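Local coordinates for NADH oxidoreductase (Mesorhizobium loti, PDB 3PI7), which probably binds NADPH and acts as an NAD(P)H-dependent quinone oxidoreductase, pairing a GroES-like domain with an NAD(P)-binding Rossmann fold, at residues A[146-158]-A[174-186]. Sequence-based numbering, arbitrary orientation.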
loop_
_atom_site.group_PDB
_atom_site.type_symbol
_atom_site.label_atom_id
_atom_site.label_comp_id
_atom_site.label_asym_id
_atom_site.label_seq_id
_atom_site.Cartn_x
_atom_site.Cartn_y
_atom_site.Cartn_z
HETATM N N MSE A 146 -27.190 11.398 -7.415
HETATM C CA MSE A 146 -27.455 10.761 -6.120
HETATM C C MSE A 146 -26.583 9.522 -5.873
HETATM O O MSE A 146 -26.411 9.147 -4.711
HETATM C CB MSE A 146 -28.960 10.400 -5.986
HETATM C CG MSE A 146 -29.349 9.796 -4.623
HETATM SE SE MSE A 146 -31.203 9.236 -4.500
HETATM C CE MSE A 146 -31.969 11.037 -4.306
ATOM N N ILE A 147 -26.049 8.884 -6.894
ATOM C CA ILE A 147 -25.297 7.654 -6.650
ATOM C C ILE A 147 -23.802 7.788 -6.487
ATOM O O ILE A 147 -23.317 7.405 -5.432
ATOM C CB ILE A 147 -25.635 6.600 -7.755
ATOM C CG1 ILE A 147 -27.125 6.203 -7.675
ATOM C CG2 ILE A 147 -24.707 5.346 -7.692
ATOM C CD1 ILE A 147 -27.593 5.408 -8.878
ATOM N N VAL A 148 -23.067 8.194 -7.528
ATOM C CA VAL A 148 -21.609 8.090 -7.556
ATOM C C VAL A 148 -20.951 8.861 -6.428
ATOM O O VAL A 148 -20.329 8.235 -5.572
ATOM C CB VAL A 148 -21.002 8.465 -8.934
ATOM C CG1 VAL A 148 -19.466 8.417 -8.886
ATOM C CG2 VAL A 148 -21.537 7.535 -10.030
ATOM N N ASN A 149 -21.150 10.176 -6.363
ATOM C CA ASN A 149 -20.465 10.933 -5.324
ATOM C C ASN A 149 -21.065 10.719 -3.949
ATOM O O ASN A 149 -20.280 10.428 -3.057
ATOM C CB ASN A 149 -20.352 12.407 -5.672
ATOM C CG ASN A 149 -19.338 12.629 -6.787
ATOM O OD1 ASN A 149 -18.434 11.817 -7.013
ATOM N ND2 ASN A 149 -19.542 13.664 -7.572
ATOM N N PRO A 150 -22.394 10.717 -3.751
ATOM C CA PRO A 150 -22.934 10.514 -2.398
ATOM C C PRO A 150 -22.570 9.164 -1.787
ATOM O O PRO A 150 -22.216 9.116 -0.617
ATOM C CB PRO A 150 -24.442 10.636 -2.629
ATOM C CG PRO A 150 -24.523 11.683 -3.709
ATOM C CD PRO A 150 -23.482 11.126 -4.668
ATOM N N LEU A 151 -22.628 8.060 -2.573
ATOM C CA LEU A 151 -22.320 6.760 -1.975
ATOM C C LEU A 151 -20.844 6.610 -1.763
ATOM O O LEU A 151 -20.464 6.008 -0.771
ATOM C CB LEU A 151 -22.874 5.591 -2.795
ATOM C CG LEU A 151 -24.411 5.612 -2.909
ATOM C CD1 LEU A 151 -24.879 4.474 -3.768
ATOM C CD2 LEU A 151 -25.090 5.539 -1.506
ATOM N N THR A 152 -20.002 7.194 -2.642
ATOM C CA THR A 152 -18.554 7.159 -2.412
ATOM C C THR A 152 -18.232 7.977 -1.165
ATOM O O THR A 152 -17.363 7.566 -0.381
ATOM C CB THR A 152 -17.802 7.725 -3.629
ATOM O OG1 THR A 152 -18.206 7.005 -4.782
ATOM C CG2 THR A 152 -16.281 7.637 -3.482
ATOM N N ALA A 153 -18.929 9.119 -0.972
ATOM C CA ALA A 153 -18.664 9.960 0.202
ATOM C C ALA A 153 -19.008 9.217 1.469
ATOM O O ALA A 153 -18.261 9.282 2.443
ATOM C CB ALA A 153 -19.450 11.264 0.144
ATOM N N ILE A 154 -20.150 8.551 1.490
ATOM C CA ILE A 154 -20.553 7.811 2.680
ATOM C C ILE A 154 -19.558 6.705 2.943
ATOM O O ILE A 154 -19.078 6.568 4.062
ATOM C CB ILE A 154 -22.001 7.282 2.533
ATOM C CG1 ILE A 154 -22.977 8.490 2.580
ATOM C CG2 ILE A 154 -22.347 6.221 3.644
ATOM C CD1 ILE A 154 -24.413 8.173 2.055
ATOM N N ALA A 155 -19.252 5.914 1.912
ATOM C CA ALA A 155 -18.378 4.773 2.108
ATOM C C ALA A 155 -16.969 5.187 2.554
ATOM O O ALA A 155 -16.423 4.570 3.460
ATOM C CB ALA A 155 -18.308 3.964 0.829
HETATM N N MSE A 156 -16.404 6.240 1.961
HETATM C CA MSE A 156 -15.054 6.658 2.311
HETATM C C MSE A 156 -15.031 7.427 3.624
HETATM O O MSE A 156 -14.100 7.255 4.395
HETATM C CB MSE A 156 -14.413 7.463 1.171
HETATM C CG MSE A 156 -14.135 6.569 -0.047
HETATM SE SE MSE A 156 -12.796 7.306 -1.295
HETATM C CE MSE A 156 -13.530 9.002 -1.185
ATOM N N PHE A 157 -16.064 8.201 3.921
ATOM C CA PHE A 157 -16.089 8.867 5.210
ATOM C C PHE A 157 -16.202 7.804 6.333
ATOM O O PHE A 157 -15.634 8.021 7.410
ATOM C CB PHE A 157 -17.184 9.926 5.283
ATOM C CG PHE A 157 -17.112 10.673 6.587
ATOM C CD1 PHE A 157 -15.984 11.423 6.919
ATOM C CD2 PHE A 157 -18.151 10.593 7.509
ATOM C CE1 PHE A 157 -15.899 12.072 8.157
ATOM C CE2 PHE A 157 -18.070 11.266 8.731
ATOM C CZ PHE A 157 -16.933 11.980 9.053
ATOM N N ASP A 158 -16.861 6.636 6.060
ATOM C CA ASP A 158 -16.967 5.538 7.027
ATOM C C ASP A 158 -15.546 5.042 7.387
ATOM O O ASP A 158 -15.291 4.698 8.530
ATOM C CB ASP A 158 -17.833 4.390 6.469
ATOM C CG ASP A 158 -19.329 4.466 6.772
ATOM O OD1 ASP A 158 -19.733 5.326 7.593
ATOM O OD2 ASP A 158 -20.090 3.631 6.224
ATOM N N ALA A 174 -11.418 20.691 -4.071
ATOM C CA ALA A 174 -12.581 21.407 -4.586
ATOM C C ALA A 174 -13.551 20.532 -5.376
ATOM O O ALA A 174 -14.559 21.048 -5.871
ATOM C CB ALA A 174 -12.118 22.560 -5.445
ATOM N N SER A 175 -13.271 19.227 -5.512
ATOM C CA SER A 175 -14.144 18.338 -6.282
ATOM C C SER A 175 -15.495 18.154 -5.576
ATOM O O SER A 175 -15.560 18.325 -4.362
ATOM C CB SER A 175 -13.463 16.990 -6.497
ATOM O OG SER A 175 -13.413 16.248 -5.291
ATOM N N GLN A 176 -16.581 17.849 -6.328
ATOM C CA GLN A 176 -17.885 17.645 -5.684
ATOM C C GLN A 176 -17.824 16.578 -4.575
ATOM O O GLN A 176 -18.410 16.754 -3.508
ATOM C CB GLN A 176 -18.964 17.260 -6.699
ATOM C CG GLN A 176 -20.349 17.148 -6.055
ATOM C CD GLN A 176 -20.773 18.462 -5.437
ATOM O OE1 GLN A 176 -20.867 18.596 -4.205
ATOM N NE2 GLN A 176 -20.919 19.487 -6.272
ATOM N N LEU A 177 -17.116 15.475 -4.835
ATOM C CA LEU A 177 -16.986 14.397 -3.864
ATOM C C LEU A 177 -16.348 14.908 -2.545
ATOM O O LEU A 177 -16.886 14.657 -1.444
ATOM C CB LEU A 177 -16.161 13.274 -4.486
ATOM C CG LEU A 177 -15.820 12.076 -3.611
ATOM C CD1 LEU A 177 -17.053 11.488 -2.920
ATOM C CD2 LEU A 177 -15.156 11.000 -4.450
ATOM N N CYS A 178 -15.229 15.636 -2.665
ATOM C CA CYS A 178 -14.546 16.162 -1.480
ATOM C C CYS A 178 -15.459 17.111 -0.726
ATOM O O CYS A 178 -15.501 17.063 0.512
ATOM C CB CYS A 178 -13.226 16.824 -1.853
ATOM S SG CYS A 178 -11.937 15.648 -2.343
ATOM N N LYS A 179 -16.243 17.923 -1.448
ATOM C CA LYS A 179 -17.168 18.825 -0.788
ATOM C C LYS A 179 -18.240 18.058 -0.020
ATOM O O LYS A 179 -18.593 18.479 1.073
ATOM C CB LYS A 179 -17.783 19.822 -1.781
ATOM C CG LYS A 179 -16.711 20.749 -2.359
ATOM C CD LYS A 179 -17.272 21.999 -3.046
ATOM C CE LYS A 179 -17.901 21.725 -4.381
ATOM N NZ LYS A 179 -18.197 23.008 -5.078
ATOM N N LEU A 180 -18.740 16.920 -0.541
ATOM C CA LEU A 180 -19.711 16.121 0.220
ATOM C C LEU A 180 -19.061 15.554 1.502
ATOM O O LEU A 180 -19.682 15.524 2.565
ATOM C CB LEU A 180 -20.250 14.961 -0.634
ATOM C CG LEU A 180 -21.193 15.305 -1.792
ATOM C CD1 LEU A 180 -21.485 14.085 -2.593
ATOM C CD2 LEU A 180 -22.465 15.950 -1.304
ATOM N N ILE A 181 -17.824 15.060 1.388
ATOM C CA ILE A 181 -17.115 14.484 2.540
ATOM C C ILE A 181 -16.833 15.567 3.566
ATOM O O ILE A 181 -17.011 15.325 4.752
ATOM C CB ILE A 181 -15.829 13.725 2.108
ATOM C CG1 ILE A 181 -16.248 12.542 1.221
ATOM C CG2 ILE A 181 -15.028 13.206 3.363
ATOM C CD1 ILE A 181 -15.110 11.744 0.590
ATOM N N ILE A 182 -16.433 16.763 3.103
ATOM C CA ILE A 182 -16.164 17.891 4.011
ATOM C C ILE A 182 -17.433 18.170 4.860
ATOM O O ILE A 182 -17.323 18.301 6.082
ATOM C CB ILE A 182 -15.647 19.153 3.257
ATOM C CG1 ILE A 182 -14.221 18.928 2.731
ATOM C CG2 ILE A 182 -15.645 20.364 4.212
ATOM C CD1 ILE A 182 -13.728 19.928 1.666
ATOM N N GLY A 183 -18.603 18.196 4.211
ATOM C CA GLY A 183 -19.905 18.391 4.859
ATOM C C GLY A 183 -20.193 17.361 5.939
ATOM O O GLY A 183 -20.533 17.722 7.066
ATOM N N LEU A 184 -20.007 16.074 5.617
ATOM C CA LEU A 184 -20.138 14.962 6.572
ATOM C C LEU A 184 -19.191 15.127 7.751
ATOM O O LEU A 184 -19.557 14.868 8.894
ATOM C CB LEU A 184 -19.813 13.622 5.885
ATOM C CG LEU A 184 -20.818 13.089 4.861
ATOM C CD1 LEU A 184 -20.264 11.854 4.146
ATOM C CD2 LEU A 184 -22.164 12.743 5.529
ATOM N N ALA A 185 -17.925 15.480 7.454
ATOM C CA ALA A 185 -16.899 15.670 8.453
ATOM C C ALA A 185 -17.283 16.763 9.426
ATOM O O ALA A 185 -17.171 16.556 10.627
ATOM C CB ALA A 185 -15.590 16.021 7.771
ATOM N N LYS A 186 -17.781 17.891 8.918
ATOM C CA LYS A 186 -18.151 19.046 9.750
ATOM C C LYS A 186 -19.257 18.648 10.737
ATOM O O LYS A 186 -19.202 19.037 11.902
ATOM C CB LYS A 186 -18.581 20.238 8.874
ATOM C CG LYS A 186 -18.831 21.530 9.655
ATOM C CD LYS A 186 -19.370 22.642 8.764
ATOM C CE LYS A 186 -19.587 23.915 9.555
ATOM N NZ LYS A 186 -19.769 25.094 8.663
#
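With CG swung anti to the backbone N (chi1 -175°), Phe157 lays its ring against helix 176-186, where Leu184 CB lies over one ring face in a CH-pi contact, 4.1 Å from the centroid, while the first torsion of Leu184, CG anti to the carbonyl carbon (chi1 -71°), carries CD1 beside Phe157 CB. The backbone N of Ala185 lies over the same face, and the ring tip CZ comes 3.7 Å from Ala185 CA; the small alanine lets a flat aromatic come this near the backbone. Trimming Phe157 to an alanine would probably leave Leu184 CB without its aromatic face and open a gap beside Ala185.

The helix axes approach to 8.9 Å, and Ala153 is a knob seated among Leu177, Leu180, Ile181 and Leu184. Its lone methyl suits so near an approach, with CB 3.6 Å from Ile181 CG1. In the other direction Leu177 is a knob in the hole formed by Asn149, Thr152, Ala153 and Met156: CD1 lies 3.4 Å from the backbone O of Asn149, while CD2 meets Thr152 CG2 at 3.7 Å. The Met156 residue, a selenomethionine bent at chi3, crosses Ile181 at about a right angle and brings CE 3.6 Å from Ile181 CD1. No hydrogen bond joins the two segments. Thr152 instead turns its hydroxyl back, OG1 donating to Val148 O, which leaves its methyl for Leu177.

Crossing at -48°, the two helices flank strand 167-170 in sequence and pack within the Rossmann part of the fold. Ile181 and Ala185 rest on Phe168 of that central strand, Phe190 meets Phe157 edge-to-face, and helices 290-296 and 298-313 cover other sides of helix 148-158.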